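PDB 1JOV: HI1317, which probably interconverts the alpha and beta anomers of D-glucose 6-phosphate as a member of the glucose-6-phosphate 1-epimerase family. Local coordinates for residues Gly156-Val161 / Asn227-Lys232; Ala33-Gln38 / Val108-Glu113; Gln164-Thr169 / Ser221-Trp226; Glu61-Lys64 / Ala68-Gly71; Asp20-His25 / Ile93-Leu98. One frame throughout, in Å; residues are numbered along the deposited sequence. Where two conformers were deposited one is given.

Contact 1: Gly156-Val161 / Asn227-Lys232; sequences GDINQV and NPWHKK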
# COMPACT_ATOMS: atom_id res chain seq x y z
N GLY A 156 9.91 13.42 2.67
CA GLY A 156 11.26 14.01 2.70
C GLY A 156 12.12 13.70 3.91
O GLY A 156 13.31 13.34 3.78
N ASP A 157 11.48 13.70 5.09
CA ASP A 157 12.20 13.41 6.34
C ASP A 157 11.20 13.06 7.39
O ASP A 157 10.27 13.86 7.63
CB ASP A 157 12.99 14.64 6.82
CG ASP A 157 14.19 14.27 7.75
OD1 ASP A 157 14.20 13.17 8.37
OD2 ASP A 157 15.18 15.01 7.91
N ILE A 158 11.36 11.87 7.99
CA ILE A 158 10.44 11.46 9.05
C ILE A 158 10.36 12.53 10.16
O ILE A 158 9.33 12.64 10.78
CB ILE A 158 10.78 10.09 9.65
CG1 ILE A 158 9.64 9.62 10.55
CG2 ILE A 158 12.11 10.14 10.40
CD1 ILE A 158 8.27 9.63 9.87
N ASN A 159 11.35 13.39 10.31
CA ASN A 159 11.26 14.42 11.35
C ASN A 159 10.42 15.64 11.05
O ASN A 159 10.10 16.42 11.96
CB ASN A 159 12.65 14.84 11.78
CG ASN A 159 13.42 13.70 12.25
OD1 ASN A 159 12.90 12.91 13.04
ND2 ASN A 159 14.65 13.54 11.77
N GLN A 160 10.00 15.76 9.80
CA GLN A 160 9.29 16.89 9.34
C GLN A 160 7.89 16.48 8.91
O GLN A 160 7.31 17.20 8.13
CB GLN A 160 10.06 17.58 8.19
CG GLN A 160 11.38 18.26 8.60
CD GLN A 160 12.12 18.94 7.44
OE1 GLN A 160 11.93 20.13 7.19
NE2 GLN A 160 12.98 18.20 6.76
N VAL A 161 7.31 15.37 9.45
CA VAL A 161 5.96 14.99 9.04
C VAL A 161 4.92 15.13 10.18
O VAL A 161 5.22 14.85 11.34
CB VAL A 161 5.96 13.53 8.52
CG1 VAL A 161 4.54 13.01 8.43
CG2 VAL A 161 6.66 13.44 7.18
N ASN A 227 6.28 3.12 11.68
CA ASN A 227 7.63 3.56 11.24
C ASN A 227 8.59 2.79 12.14
O ASN A 227 8.46 2.86 13.36
CB ASN A 227 7.80 5.09 11.30
CG ASN A 227 9.18 5.55 10.72
OD1 ASN A 227 10.23 5.20 11.29
ND2 ASN A 227 9.17 6.20 9.54
N PRO A 228 9.44 1.97 11.57
CA PRO A 228 10.27 1.07 12.35
C PRO A 228 11.40 1.84 13.08
O PRO A 228 12.06 1.30 13.98
CB PRO A 228 10.88 0.14 11.29
CG PRO A 228 10.91 0.97 10.04
CD PRO A 228 9.72 1.85 10.13
N TRP A 229 11.65 3.05 12.63
CA TRP A 229 12.62 3.94 13.26
C TRP A 229 13.98 3.21 13.28
O TRP A 229 14.56 2.94 12.22
CB TRP A 229 12.09 4.42 14.63
CG TRP A 229 12.86 5.56 15.23
CD1 TRP A 229 13.86 5.45 16.15
CD2 TRP A 229 12.70 6.96 14.96
NE1 TRP A 229 14.36 6.69 16.48
CE2 TRP A 229 13.64 7.64 15.79
CE3 TRP A 229 11.86 7.73 14.12
CZ2 TRP A 229 13.82 8.99 15.74
CZ3 TRP A 229 12.00 9.11 14.12
CH2 TRP A 229 12.99 9.72 14.93
N HIS A 230 14.51 2.84 14.46
CA HIS A 230 15.84 2.19 14.47
C HIS A 230 15.92 0.67 14.38
O HIS A 230 17.01 0.11 14.31
CB HIS A 230 16.68 2.67 15.65
CG HIS A 230 17.29 4.01 15.43
ND1 HIS A 230 18.19 4.57 16.31
CD2 HIS A 230 17.20 4.87 14.39
CE1 HIS A 230 18.58 5.74 15.84
NE2 HIS A 230 18.00 5.94 14.68
N LYS A 231 14.75 -0.03 14.40
CA LYS A 231 14.77 -1.51 14.34
C LYS A 231 15.25 -1.96 13.00
O LYS A 231 14.87 -1.42 11.96
CB LYS A 231 13.38 -2.12 14.51
CG LYS A 231 12.76 -1.95 15.88
CD LYS A 231 11.35 -2.51 15.92
CE LYS A 231 11.30 -3.86 16.60
NZ LYS A 231 9.92 -4.42 16.61
N LYS A 232 16.12 -2.95 13.02
CA LYS A 232 16.58 -3.47 11.75
C LYS A 232 15.31 -4.11 11.16
O LYS A 232 14.52 -4.71 11.88
CB LYS A 232 17.70 -4.45 11.97
CG LYS A 232 17.91 -5.53 10.94
CD LYS A 232 18.97 -6.49 11.51
CE LYS A 232 19.97 -7.00 10.47
NZ LYS A 232 21.28 -7.42 11.08

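Contact 2: Ala33-Gln38 / Val108-Glu113; sequences AKISLQ and VRLEFE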
# COMPACT_ATOMS: atom_id res chain seq x y z
N ALA A 33 2.93 4.98 -13.02
CA ALA A 33 2.71 4.02 -11.95
C ALA A 33 3.44 2.74 -12.28
O ALA A 33 3.74 2.48 -13.44
CB ALA A 33 1.23 3.76 -11.76
N LYS A 34 3.74 1.92 -11.29
CA LYS A 34 4.31 0.63 -11.50
C LYS A 34 3.59 -0.29 -10.55
O LYS A 34 3.37 0.02 -9.35
CB LYS A 34 5.81 0.66 -11.18
CG LYS A 34 6.66 1.51 -12.17
CD LYS A 34 8.18 1.36 -11.82
CE LYS A 34 9.11 2.12 -12.82
NZ LYS A 34 9.04 3.58 -12.51
N ILE A 35 3.22 -1.42 -11.09
CA ILE A 35 2.46 -2.41 -10.29
C ILE A 35 3.11 -3.78 -10.43
O ILE A 35 3.16 -4.36 -11.52
CB ILE A 35 0.99 -2.56 -10.77
CG1 ILE A 35 0.32 -1.16 -10.79
CG2 ILE A 35 0.23 -3.58 -9.81
CD1 ILE A 35 0.39 -0.28 -12.10
N SER A 36 3.59 -4.35 -9.34
CA SER A 36 4.16 -5.66 -9.43
C SER A 36 3.00 -6.68 -9.57
O SER A 36 2.02 -6.69 -8.79
CB SER A 36 4.86 -5.97 -8.10
OG SER A 36 4.96 -7.37 -7.90
N LEU A 37 3.11 -7.64 -10.48
CA LEU A 37 2.04 -8.68 -10.54
C LEU A 37 2.11 -9.64 -9.32
O LEU A 37 1.11 -10.26 -8.95
CB LEU A 37 2.15 -9.45 -11.85
CG LEU A 37 1.90 -8.70 -13.16
CD1 LEU A 37 1.69 -9.69 -14.30
CD2 LEU A 37 0.71 -7.76 -13.03
N GLN A 38 3.29 -9.68 -8.69
CA GLN A 38 3.40 -10.44 -7.48
C GLN A 38 2.66 -9.56 -6.43
O GLN A 38 3.07 -8.43 -6.16
CB GLN A 38 4.81 -10.71 -6.99
CG GLN A 38 4.83 -11.33 -5.60
CD GLN A 38 6.22 -11.60 -5.12
OE1 GLN A 38 6.91 -12.45 -5.68
NE2 GLN A 38 6.85 -11.01 -4.11
N VAL A 108 -7.33 5.97 -15.84
CA VAL A 108 -6.87 4.64 -16.17
C VAL A 108 -7.34 3.67 -15.12
O VAL A 108 -7.15 3.91 -13.93
CB VAL A 108 -5.36 4.59 -16.29
CG1 VAL A 108 -4.86 3.19 -16.61
CG2 VAL A 108 -4.89 5.56 -17.38
N ARG A 109 -7.92 2.58 -15.58
CA ARG A 109 -8.39 1.57 -14.60
C ARG A 109 -7.70 0.24 -14.85
O ARG A 109 -7.78 -0.25 -15.94
CB ARG A 109 -9.90 1.35 -14.71
CG ARG A 109 -10.43 0.37 -13.59
CD ARG A 109 -12.02 0.16 -13.65
NE ARG A 109 -12.45 -0.78 -12.57
CZ ARG A 109 -12.95 -0.43 -11.39
NH1 ARG A 109 -13.21 0.86 -11.12
NH2 ARG A 109 -13.26 -1.40 -10.50
N LEU A 110 -7.02 -0.36 -13.82
CA LEU A 110 -6.42 -1.70 -13.97
C LEU A 110 -7.10 -2.59 -12.93
O LEU A 110 -7.38 -2.10 -11.79
CB LEU A 110 -4.95 -1.60 -13.51
CG LEU A 110 -4.10 -0.62 -14.37
CD1 LEU A 110 -2.62 -0.78 -13.81
CD2 LEU A 110 -4.21 -0.87 -15.87
N GLU A 111 -7.36 -3.84 -13.30
CA GLU A 111 -7.98 -4.82 -12.35
C GLU A 111 -7.08 -6.02 -12.33
O GLU A 111 -6.58 -6.42 -13.36
CB GLU A 111 -9.41 -5.29 -12.74
CG GLU A 111 -10.32 -4.05 -12.71
CD GLU A 111 -11.78 -4.40 -13.00
OE1 GLU A 111 -12.11 -5.61 -13.08
OE2 GLU A 111 -12.59 -3.46 -13.16
N PHE A 112 -6.86 -6.55 -11.15
CA PHE A 112 -6.02 -7.72 -10.92
C PHE A 112 -6.85 -8.76 -10.23
O PHE A 112 -7.73 -8.43 -9.44
CB PHE A 112 -4.83 -7.30 -10.04
CG PHE A 112 -3.99 -6.26 -10.72
CD1 PHE A 112 -3.01 -6.65 -11.60
CD2 PHE A 112 -4.21 -4.90 -10.50
CE1 PHE A 112 -2.23 -5.72 -12.22
CE2 PHE A 112 -3.42 -3.95 -11.13
CZ PHE A 112 -2.44 -4.37 -11.99
N GLU A 113 -6.59 -10.04 -10.49
CA GLU A 113 -7.33 -11.08 -9.75
C GLU A 113 -6.33 -12.14 -9.19
O GLU A 113 -5.26 -12.35 -9.80
CB GLU A 113 -8.33 -11.78 -10.65
CG GLU A 113 -9.48 -10.79 -11.05
CD GLU A 113 -10.34 -11.33 -12.16
OE1 GLU A 113 -9.74 -11.89 -13.11
OE2 GLU A 113 -11.56 -11.26 -12.04

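Contact 3: Gln164-Thr169 / Ser221-Trp226; sequences QGLPET and SQFVLW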
# COMPACT_ATOMS: atom_id res chain seq x y z
N GLN A 164 -2.31 14.11 10.48
CA GLN A 164 -3.55 14.76 10.86
C GLN A 164 -4.78 13.88 10.77
O GLN A 164 -4.90 13.06 9.84
CB GLN A 164 -3.79 15.95 9.95
CG GLN A 164 -2.57 16.84 9.66
CD GLN A 164 -2.88 17.99 8.70
OE1 GLN A 164 -2.36 19.10 8.87
NE2 GLN A 164 -3.71 17.72 7.69
N GLY A 165 -5.71 14.05 11.71
CA GLY A 165 -6.97 13.34 11.61
C GLY A 165 -7.15 12.01 12.30
O GLY A 165 -8.25 11.47 12.28
N LEU A 166 -6.13 11.49 12.97
CA LEU A 166 -6.33 10.26 13.73
C LEU A 166 -6.85 10.55 15.17
O LEU A 166 -6.75 11.67 15.66
CB LEU A 166 -5.04 9.43 13.72
CG LEU A 166 -4.68 8.77 12.36
CD1 LEU A 166 -3.28 8.16 12.41
CD2 LEU A 166 -5.72 7.71 11.99
N PRO A 167 -7.37 9.53 15.85
CA PRO A 167 -8.00 9.69 17.17
C PRO A 167 -6.89 10.13 18.15
O PRO A 167 -5.71 10.15 17.77
CB PRO A 167 -8.33 8.24 17.51
CG PRO A 167 -8.85 7.68 16.21
CD PRO A 167 -8.02 8.35 15.11
N GLU A 168 -7.27 10.44 19.41
CA GLU A 168 -6.29 10.81 20.40
C GLU A 168 -5.95 9.61 21.28
O GLU A 168 -5.34 9.74 22.32
CB GLU A 168 -6.75 12.02 21.22
CG GLU A 168 -7.18 13.22 20.37
CD GLU A 168 -7.31 14.47 21.22
OE1 GLU A 168 -6.42 14.65 22.08
OE2 GLU A 168 -8.29 15.25 21.06
N THR A 169 -6.38 8.41 20.86
CA THR A 169 -5.91 7.21 21.51
C THR A 169 -5.71 6.11 20.42
O THR A 169 -6.30 6.16 19.34
CB THR A 169 -6.93 6.72 22.55
OG1 THR A 169 -6.53 5.45 23.08
CG2 THR A 169 -8.22 6.34 21.93
N SER A 221 -11.85 -0.46 9.30
CA SER A 221 -12.27 -0.53 10.68
C SER A 221 -11.09 -0.07 11.55
O SER A 221 -11.32 0.47 12.63
CB SER A 221 -12.75 -1.94 11.05
OG SER A 221 -11.78 -2.91 10.70
N GLN A 222 -9.87 -0.27 11.07
CA GLN A 222 -8.64 0.03 11.80
C GLN A 222 -7.71 0.83 10.89
O GLN A 222 -7.75 0.65 9.66
CB GLN A 222 -7.84 -1.16 12.29
CG GLN A 222 -8.34 -1.73 13.64
CD GLN A 222 -9.78 -2.21 13.55
OE1 GLN A 222 -10.65 -1.88 14.36
NE2 GLN A 222 -10.02 -3.00 12.55
N PHE A 223 -6.87 1.67 11.44
CA PHE A 223 -5.84 2.38 10.69
C PHE A 223 -4.55 2.11 11.45
O PHE A 223 -4.46 2.41 12.63
CB PHE A 223 -6.03 3.91 10.60
CG PHE A 223 -7.17 4.40 9.79
CD1 PHE A 223 -7.34 3.93 8.47
CD2 PHE A 223 -8.06 5.35 10.29
CE1 PHE A 223 -8.39 4.34 7.70
CE2 PHE A 223 -9.13 5.78 9.53
CZ PHE A 223 -9.29 5.26 8.25
N VAL A 224 -3.54 1.55 10.78
CA VAL A 224 -2.30 1.21 11.45
C VAL A 224 -1.22 2.26 11.08
O VAL A 224 -0.95 2.56 9.89
CB VAL A 224 -1.85 -0.22 11.02
CG1 VAL A 224 -0.51 -0.63 11.64
CG2 VAL A 224 -2.90 -1.29 11.39
N LEU A 225 -0.60 2.88 12.08
CA LEU A 225 0.41 3.90 11.77
C LEU A 225 1.70 3.25 12.17
O LEU A 225 1.80 2.78 13.30
CB LEU A 225 0.16 5.14 12.60
CG LEU A 225 1.12 6.31 12.37
CD1 LEU A 225 0.99 6.88 10.97
CD2 LEU A 225 0.76 7.39 13.43
N TRP A 226 2.68 3.20 11.24
CA TRP A 226 3.92 2.44 11.50
C TRP A 226 5.19 3.04 10.88
O TRP A 226 5.21 3.38 9.72
CB TRP A 226 3.85 1.04 10.93
CG TRP A 226 5.09 0.23 11.08
CD1 TRP A 226 5.74 -0.12 12.26
CD2 TRP A 226 5.94 -0.25 10.02
NE1 TRP A 226 6.86 -0.85 11.99
CE2 TRP A 226 7.00 -0.98 10.62
CE3 TRP A 226 5.85 -0.24 8.60
CZ2 TRP A 226 7.99 -1.57 9.86
CZ3 TRP A 226 6.85 -0.84 7.85
CH2 TRP A 226 7.89 -1.53 8.46

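Contact 4: Glu61-Lys64 / Ala68-Gly71; sequences EPFK and AIRG. With SO4 (sulfate ion), chain B.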
# COMPACT_ATOMS: atom_id res chain seq x y z
N GLU A 61 15.45 -3.05 -2.44
CA GLU A 61 14.47 -4.08 -2.76
C GLU A 61 15.02 -5.13 -3.76
O GLU A 61 15.43 -4.79 -4.87
CB GLU A 61 13.18 -3.47 -3.32
CG GLU A 61 12.14 -4.46 -3.86
CD GLU A 61 11.71 -5.55 -2.86
OE1 GLU A 61 11.45 -5.23 -1.68
OE2 GLU A 61 11.63 -6.71 -3.29
N PRO A 62 15.01 -6.40 -3.32
CA PRO A 62 15.52 -7.51 -4.18
C PRO A 62 14.74 -7.96 -5.41
O PRO A 62 15.22 -8.60 -6.38
CB PRO A 62 15.72 -8.71 -3.18
CG PRO A 62 15.13 -8.29 -1.77
CD PRO A 62 14.73 -6.83 -1.93
N PHE A 63 13.46 -7.61 -5.42
CA PHE A 63 12.61 -8.20 -6.39
C PHE A 63 12.73 -9.69 -6.70
O PHE A 63 12.78 -10.13 -7.85
CB PHE A 63 12.59 -7.45 -7.72
CG PHE A 63 11.99 -6.11 -7.67
CD1 PHE A 63 10.62 -5.91 -7.73
CD2 PHE A 63 12.81 -5.01 -7.50
CE1 PHE A 63 10.09 -4.64 -7.69
CE2 PHE A 63 12.31 -3.69 -7.48
CZ PHE A 63 10.93 -3.51 -7.58
N LYS A 64 12.64 -10.47 -5.66
CA LYS A 64 12.70 -11.90 -5.74
C LYS A 64 11.36 -12.60 -5.64
O LYS A 64 10.61 -12.37 -4.66
CB LYS A 64 13.61 -12.39 -4.61
CG LYS A 64 13.62 -13.90 -4.40
CD LYS A 64 14.22 -14.67 -5.60
CE LYS A 64 14.02 -16.22 -5.47
NZ LYS A 64 14.38 -16.93 -6.73
N ALA A 68 8.21 -10.95 -0.19
CA ALA A 68 7.34 -9.76 -0.15
C ALA A 68 8.15 -8.57 -0.48
O ALA A 68 9.29 -8.42 0.01
CB ALA A 68 6.66 -9.60 1.18
N ILE A 69 7.64 -7.70 -1.35
CA ILE A 69 8.32 -6.49 -1.72
C ILE A 69 8.14 -5.44 -0.64
O ILE A 69 7.03 -5.21 -0.16
CB ILE A 69 7.76 -5.95 -3.09
CG1 ILE A 69 8.10 -6.95 -4.23
CG2 ILE A 69 8.18 -4.51 -3.46
CD1 ILE A 69 7.17 -6.76 -5.49
N ARG A 70 9.23 -4.76 -0.25
CA ARG A 70 9.27 -3.80 0.81
C ARG A 70 8.98 -2.42 0.28
O ARG A 70 9.85 -1.65 -0.22
CB ARG A 70 10.69 -3.81 1.50
CG ARG A 70 10.78 -2.83 2.59
CD ARG A 70 9.88 -3.10 3.86
NE ARG A 70 10.30 -4.28 4.62
CZ ARG A 70 9.60 -4.91 5.53
NH1 ARG A 70 8.42 -4.41 5.91
NH2 ARG A 70 10.09 -6.02 6.14
N GLY A 71 7.71 -2.01 0.36
CA GLY A 71 7.32 -0.70 -0.16
C GLY A 71 6.04 -0.68 -0.95
O GLY A 71 5.45 -1.73 -1.16
S SO4 B . 7.31 -8.03 7.06
O1 SO4 B . 6.93 -7.22 5.91
O2 SO4 B . 6.26 -7.85 8.02
O3 SO4 B . 8.61 -7.61 7.62
O4 SO4 B . 7.50 -9.39 6.64
O HOH W 1 11.66 -7.12 0.08

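Contact 5: Asp20-His25 / Ile93-Leu98; sequences DIPVLH and IRLWQL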
# COMPACT_ATOMS: atom_id res chain seq x y z
N ASP A 20 13.42 -10.97 -10.82
CA ASP A 20 12.50 -12.14 -10.91
C ASP A 20 11.02 -11.82 -11.17
O ASP A 20 10.26 -12.69 -11.59
CB ASP A 20 12.52 -12.89 -9.58
CG ASP A 20 13.76 -13.74 -9.40
OD1 ASP A 20 14.52 -13.89 -10.37
OD2 ASP A 20 13.97 -14.25 -8.29
N ILE A 21 10.57 -10.59 -10.91
CA ILE A 21 9.16 -10.27 -10.88
C ILE A 21 8.64 -9.34 -12.00
O ILE A 21 9.25 -8.31 -12.29
CB ILE A 21 8.93 -9.55 -9.54
CG1 ILE A 21 9.01 -10.48 -8.32
CG2 ILE A 21 7.58 -8.83 -9.58
CD1 ILE A 21 9.18 -9.75 -7.01
N PRO A 22 7.51 -9.70 -12.64
CA PRO A 22 6.94 -8.86 -13.72
C PRO A 22 6.21 -7.66 -13.12
O PRO A 22 5.50 -7.86 -12.09
CB PRO A 22 5.99 -9.82 -14.43
CG PRO A 22 5.89 -10.99 -13.54
CD PRO A 22 6.72 -10.91 -12.38
N VAL A 23 6.43 -6.51 -13.68
CA VAL A 23 5.89 -5.25 -13.21
C VAL A 23 5.27 -4.47 -14.35
O VAL A 23 5.90 -4.20 -15.38
CB VAL A 23 7.01 -4.39 -12.52
CG1 VAL A 23 6.45 -3.04 -12.05
CG2 VAL A 23 7.61 -5.17 -11.37
N LEU A 24 4.02 -4.04 -14.20
CA LEU A 24 3.48 -3.18 -15.19
C LEU A 24 3.97 -1.79 -15.01
O LEU A 24 3.95 -1.26 -13.86
CB LEU A 24 1.95 -3.13 -15.08
CG LEU A 24 1.23 -4.31 -15.52
CD1 LEU A 24 -0.24 -4.26 -15.06
CD2 LEU A 24 1.27 -4.30 -17.04
N HIS A 25 4.33 -1.14 -16.12
CA HIS A 25 4.66 0.27 -16.12
C HIS A 25 3.59 1.08 -16.89
O HIS A 25 3.34 0.84 -18.06
CB HIS A 25 5.98 0.53 -16.86
CG HIS A 25 7.24 -0.04 -16.19
ND1 HIS A 25 8.48 0.52 -16.33
CD2 HIS A 25 7.38 -1.13 -15.40
CE1 HIS A 25 9.37 -0.17 -15.64
NE2 HIS A 25 8.72 -1.19 -15.07
N ILE A 93 2.72 -12.52 -1.65
CA ILE A 93 3.73 -13.44 -2.19
C ILE A 93 3.32 -14.37 -3.31
O ILE A 93 4.07 -15.31 -3.65
CB ILE A 93 4.37 -14.23 -1.05
CG1 ILE A 93 3.36 -14.99 -0.26
CG2 ILE A 93 5.16 -13.25 -0.29
CD1 ILE A 93 4.02 -16.13 0.75
N ARG A 94 2.13 -14.16 -3.88
CA ARG A 94 1.55 -14.96 -4.93
C ARG A 94 1.31 -14.06 -6.20
O ARG A 94 1.23 -12.87 -6.05
CB ARG A 94 0.21 -15.53 -4.52
CG ARG A 94 0.33 -16.58 -3.39
CD ARG A 94 -0.99 -16.90 -2.55
NE ARG A 94 -2.09 -17.32 -3.40
CZ ARG A 94 -3.36 -17.37 -3.02
NH1 ARG A 94 -3.71 -17.00 -1.78
NH2 ARG A 94 -4.30 -17.79 -3.91
N LEU A 95 1.47 -14.63 -7.37
CA LEU A 95 1.31 -13.89 -8.61
C LEU A 95 -0.20 -13.72 -8.82
O LEU A 95 -0.96 -14.68 -8.79
CB LEU A 95 1.76 -14.73 -9.85
CG LEU A 95 3.25 -14.55 -9.95
CD1 LEU A 95 3.85 -15.66 -10.87
CD2 LEU A 95 3.49 -13.21 -10.50
N TRP A 96 -0.56 -12.49 -9.10
CA TRP A 96 -1.92 -12.17 -9.59
C TRP A 96 -1.91 -11.98 -11.13
O TRP A 96 -0.83 -11.72 -11.71
CB TRP A 96 -2.37 -10.89 -8.92
CG TRP A 96 -2.49 -10.94 -7.42
CD1 TRP A 96 -1.54 -11.35 -6.44
CD2 TRP A 96 -3.61 -10.42 -6.67
NE1 TRP A 96 -2.09 -11.17 -5.19
CE2 TRP A 96 -3.36 -10.61 -5.32
CE3 TRP A 96 -4.85 -9.89 -7.06
CZ2 TRP A 96 -4.20 -10.16 -4.32
CZ3 TRP A 96 -5.77 -9.46 -6.06
CH2 TRP A 96 -5.46 -9.66 -4.68
N GLN A 97 -3.09 -11.97 -11.73
CA GLN A 97 -3.20 -11.72 -13.15
C GLN A 97 -3.86 -10.36 -13.40
O GLN A 97 -4.72 -9.94 -12.67
CB GLN A 97 -4.04 -12.80 -13.80
CG GLN A 97 -3.29 -14.16 -13.95
CD GLN A 97 -3.06 -14.82 -12.62
OE1 GLN A 97 -1.90 -15.28 -12.30
NE2 GLN A 97 -4.10 -14.91 -11.81
N LEU A 98 -3.44 -9.69 -14.49
CA LEU A 98 -4.09 -8.43 -14.92
C LEU A 98 -5.32 -8.89 -15.73
O LEU A 98 -5.19 -9.52 -16.81
CB LEU A 98 -3.15 -7.68 -15.82
CG LEU A 98 -3.75 -6.42 -16.46
CD1 LEU A 98 -3.95 -5.29 -15.45
CD2 LEU A 98 -2.80 -5.93 -17.58

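Contact 1: Gly156-Val161 / Asn227-Lys232
The indole of Trp229 meets Asn159 at its edge: OD1 lies near the ring plane, 3.7 Å from Trp229 CH2, with the amide turned 69° out of the plane of the indole. Ile158 comes to the same end of the ring at a slant, its CG2 3.9 Å from Trp229 CZ3. On the far end of the indole, Trp229 NE1 sits over the centre of the His230 ring, covering one of its faces. The indole also meets the ring of Tyr241.

The other branch of Ile158 serves a different neighbour. CG1 runs anti to the backbone N (chi1 -169°), and the side chains of Ile158 and Asn227 come from opposite directions to meet at their ends, CG1 and CD1 against the amide nitrogen, with Ile158 CD1 3.6 Å from Asn227 ND2. That amide is held on both ends: ND2 donates to the backbone O of Tyr241, while OD1 takes the N-H of Trp229 at 2.9 Å. This Asx turn overlaps a type II' beta turn from Pro228 to Lys231. The two bonds fix the rotation of the amide and leave Ile158 packed against ND2.

No hydrogen bond links the two segments. Gly156-Val161, a loop with a short 3-10 turn, joins strand 145-154 to strand 161-164, while Asn227-Lys232 leaves strand 222-227 on the way to strand 244-251, whose Met244 and Leu245 also touch Asn227.

Contact 2: Ala33-Gln38 / Val108-Glu113
Ile35 makes the apolar contacts to both Leu110 and Phe112, one branch for each. Its CG2, anti to the backbone N, meets the far end of the Phe112 ring obliquely, 3.5 Å from CZ. CG1 takes the other direction and carries CD1 to Leu110 CD1, also at 3.5 Å, which is tight for two methyl groups. Leu37 adds a third contact from just past the end of strand 31-36: its CD2 comes to the edge of the Phe112 ring, 3.7 Å from CE1, the two side chains crossing at about a right angle.

The polar bonds stay within each segment. Ser36 OG, on the other side of its strand from Ile35, donates to Gln38 O at 2.8 Å, in the carbonyl plane and on a lone pair. On strand 107-115, Arg109 NE makes a salt bridge to Glu111 OE2 at 2.7 Å; the carboxylate oxygen uses its anti lone pair and lies close to the guanidinium plane.

Strand 31-36 belongs to the five-stranded antiparallel sheet and strand 107-115 to the eight-stranded one. Ala33-Gln38 and Val108-Glu113 meet through apolar side chains with no hydrogen bond between them, so shape and burial of carbon surface hold this pair together.

Contact 3: Gln164-Thr169 / Ser221-Trp226
Three residues beyond Leu166, which packs against Phe223 and Leu225, the hydroxyl of Thr169 is held twice: OG1 is hydrogen-bonded to Glu179 O and to Gln178 NE2. This ties down the far end of the loop that carries the leucine. Leu166 itself reaches across with CG anti to the carbonyl carbon (chi1 -71°), and its two methyls divide the work. CD2 approaches the Phe223 ring obliquely, 3.7 Å from CD2 of that ring and close to its CB as well. CD1 lies nearer Leu225, 4.2 Å from its CD2.

The loop runs from strand 161-164, at the edge of the eight-stranded sheet, to strand 169-172 in the seven-stranded sheet, so Leu166 is tucked in where the chain crosses between the two antiparallel layers. Strand 222-227 starts with a classic beta bulge, Ser221 and Gln222 both facing Ala250. Phe223 and Leu225 point from this strand toward Leu166, while Val224 between them points away and touches the predicted active-site residue Glu248. The ring of His217 also meets Phe223, and Asn202 touches both Phe223 and Leu166.

Contact 4: Glu61-Lys64 / Ala68-Gly71
Hydrogen bonds centre on the carboxylate of Glu61. OE1 accepts the backbone N-H of Arg70 at 2.7 Å in an almost straight bond (175°), the donor standing well above the carboxylate plane. OE2 turns back to its own segment and takes the N-H of Phe63 at 2.9 Å, on the anti side. A water 2.6 Å from Glu61 OE1 also binds Ala68 O.

In van der Waals contact, the Glu61 side chain crosses Ile69 at about a right angle, its carboxylate against the isoleucine. The apolar pair is looser, Ile69 CD1 to Phe63 CD1 at 4.2 Å. Glu61 CG, in the same segment, lies over one face of the Phe63 ring, toward its rim.

The charged contact is to a sulfate, probably from the crystallisation liquor. Arg70 bends at chi2 and chi3, and NH2 reaches sulfate O3 at 2.6 Å in the guanidinium plane. Arg92 binds the same ion.

Glu61 thus grips backbone on both sides, fixing the Arg70 main chain, while the Arg70 side chain, also held by Tyr152 and Ser234, lies about 5 Å from that of His150, a predicted active-site residue. Two arginines on a sulfate are consistent with a site for the substrate's phosphate.

Contact 5: Asp20-His25 / Ile93-Leu98
Leu24 packs on Leu98 where two antiparallel sheets of this galactose mutarotase-like beta fold lie against each other: strand 21-28 is an inner strand of the five-stranded sheet, and strand 97-104 is the outermost of the eight-stranded one. From CB, which points toward the partner segment, the chain continues to CG, set anti to the carbonyl carbon (chi1 -73°). There it forks into CD1 and CD2, and CD1 is the methyl that makes the close contacts with Leu98. It settles against the forked end of that residue, 3.9 Å from Leu98 CD1 and 4.0 Å from Leu98 CD2, the two side chains meeting at a slant. The leucine also touches Leu15 of the adjacent strand 13-18, and Leu98 in turn rests on Phe112.

Toward the start of both segments the contact thins. Arg94, next to the exposed Leu95, is bound away from Asp20-His25, in a salt bridge with Glu122. Leu95 brings its CD2 to 4.4 Å from Pro22 CD.

How the contacts relate
Contacts 2 and 5 join the same pair of sheets, using adjacent strands in each, and within each contact the segments meet by carbon packing; contact 2 is buried, contact 5 only partly so. The two contacts are linked to each other by probable main-chain bonds, Ile35 O with Leu24 N and Leu37 O with Trp96 N. Contact 4, at the surface, is the polar exception, built on a carboxylate and a bound anion; it meets contact 5 through the Lys64-Asp20 salt bridge. Contacts 1 and 3 lie across the chain's centre from contacts 2 and 5. Their segments adjoin at Trp226-Asn227, so one strand serves both: buried and apolar in contact 3, partly buried and mixed, amide with apolar carbon, in contact 1.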